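Local coordinates for ARO (armadillo repeats only protein) (Plasmodium falciparum Santa Lucia, PDB 5EWP) that probably acts as an armadillo-repeat protein-binding scaffold in the translocation and attachment of rhoptries to the apical pole of the malaria parasite, at residues E30-C35 / R83-I88. Sequence-based numbering, arbitrary orientation.
Sequences EFVNLC and REANGI
Helix 28-34 turns its Val32 toward the link between helices 77-84 and 87-95, where the two backbones come nearest at Val32 CA and Gly87 CA, 5.7 Å apart. Both methyls of Val32 press against this turn, and both reach Gly87 CA. CG1, set anti to the backbone N (chi1 173°), is brought up to the carbonyl of Ala85, with Val32 CG1 3.3 Å from Ala85 O. CG2, the other branch, meets the methyl of Ala85 at 4.0 Å (Val32 CG2 to Ala85 CB). Between the two segments the contact is van der Waals, with no hydrogen bond; just before it on helix 28-34, the side chain of Gln29 donates through NE2 to Ala85 O. Leu66 and Val90 add further apolar cover around the valine. Asn86, with positive phi (68°), is the C-prime residue of a Schellman motif that ends helix 77-84: Asn86 N bonds to Arg83 O at 2.9 Å, and Gly87 N reaches back to the carbonyl of the residue before Arg83. Helix 87-95 follows directly at Gly87, making a short inter-helix corner consistent with armadillo repeats, packed here on helix 28-34 near the N-terminal end of the helical array.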
# COMPACT_ATOMS: atom_id res chain seq x y z
N GLU A 30 21.32 8.95 -1.70
CA GLU A 30 22.21 7.79 -1.70
C GLU A 30 21.44 6.50 -1.38
O GLU A 30 21.67 5.46 -2.00
CB GLU A 30 23.35 7.99 -0.69
CG GLU A 30 24.43 6.95 -0.74
CD GLU A 30 25.21 6.91 -2.04
OE1 GLU A 30 25.11 7.85 -2.85
OE2 GLU A 30 25.95 5.93 -2.24
N PHE A 31 20.51 6.58 -0.43
CA PHE A 31 19.63 5.44 -0.16
C PHE A 31 18.86 5.02 -1.42
O PHE A 31 18.76 3.85 -1.72
CB PHE A 31 18.64 5.76 0.97
CG PHE A 31 19.21 5.59 2.36
CD1 PHE A 31 19.98 4.48 2.69
CD2 PHE A 31 18.96 6.54 3.35
CE1 PHE A 31 20.48 4.33 3.98
CE2 PHE A 31 19.47 6.40 4.63
CZ PHE A 31 20.23 5.28 4.95
N VAL A 32 18.31 5.98 -2.17
CA VAL A 32 17.63 5.62 -3.40
C VAL A 32 18.57 4.93 -4.40
O VAL A 32 18.21 3.91 -4.99
CB VAL A 32 16.97 6.87 -4.04
CG1 VAL A 32 16.39 6.55 -5.41
CG2 VAL A 32 15.87 7.35 -3.13
N ASN A 33 19.78 5.45 -4.55
CA ASN A 33 20.77 4.85 -5.44
C ASN A 33 21.15 3.46 -4.99
O ASN A 33 21.48 2.60 -5.82
CB ASN A 33 22.03 5.71 -5.52
CG ASN A 33 21.78 7.06 -6.14
OD1 ASN A 33 20.85 7.22 -6.93
ND2 ASN A 33 22.61 8.04 -5.80
N LEU A 34 21.13 3.25 -3.68
CA LEU A 34 21.52 1.97 -3.08
C LEU A 34 20.43 0.90 -3.15
O LEU A 34 20.69 -0.28 -2.92
CB LEU A 34 21.94 2.19 -1.63
CG LEU A 34 23.33 2.79 -1.41
CD1 LEU A 34 23.48 3.09 0.05
CD2 LEU A 34 24.41 1.80 -1.89
N CYS A 35 19.20 1.29 -3.48
CA CYS A 35 18.12 0.31 -3.55
C CYS A 35 18.41 -0.81 -4.56
O CYS A 35 17.93 -1.93 -4.40
CB CYS A 35 16.79 0.97 -3.90
SG CYS A 35 16.03 1.88 -2.55
N ARG A 83 10.62 11.67 -3.33
CA ARG A 83 10.12 11.78 -4.70
C ARG A 83 11.16 12.43 -5.61
O ARG A 83 11.42 11.95 -6.70
CB ARG A 83 8.82 12.59 -4.74
CG ARG A 83 8.26 12.75 -6.16
CD ARG A 83 7.04 13.67 -6.19
NE ARG A 83 7.41 15.05 -5.87
CZ ARG A 83 7.15 15.68 -4.73
NH1 ARG A 83 6.51 15.06 -3.75
NH2 ARG A 83 7.54 16.94 -4.57
N GLU A 84 11.75 13.52 -5.13
CA GLU A 84 12.67 14.31 -5.94
C GLU A 84 13.97 13.57 -6.22
O GLU A 84 14.70 13.89 -7.15
CB GLU A 84 12.94 15.64 -5.25
CG GLU A 84 11.75 16.59 -5.34
CD GLU A 84 11.83 17.74 -4.35
OE1 GLU A 84 12.78 17.75 -3.53
OE2 GLU A 84 10.96 18.63 -4.41
N ALA A 85 14.22 12.53 -5.43
CA ALA A 85 15.41 11.70 -5.58
C ALA A 85 15.14 10.52 -6.51
O ALA A 85 15.95 9.61 -6.63
CB ALA A 85 15.88 11.21 -4.20
N ASN A 86 13.97 10.56 -7.16
CA ASN A 86 13.50 9.50 -8.06
C ASN A 86 13.16 8.21 -7.30
O ASN A 86 13.15 7.11 -7.88
CB ASN A 86 14.53 9.21 -9.16
CG ASN A 86 13.92 8.48 -10.33
OD1 ASN A 86 12.82 8.79 -10.77
ND2 ASN A 86 14.63 7.47 -10.83
N GLY A 87 12.84 8.33 -6.02
CA GLY A 87 12.50 7.15 -5.23
C GLY A 87 11.29 6.36 -5.73
O GLY A 87 11.27 5.14 -5.65
N ILE A 88 10.27 7.03 -6.26
CA ILE A 88 9.05 6.30 -6.56
C ILE A 88 9.26 5.31 -7.71
O ILE A 88 8.81 4.16 -7.64
CB ILE A 88 7.87 7.27 -6.85
CG1 ILE A 88 7.45 7.95 -5.54
CG2 ILE A 88 6.68 6.53 -7.46
CD1 ILE A 88 6.43 9.10 -5.71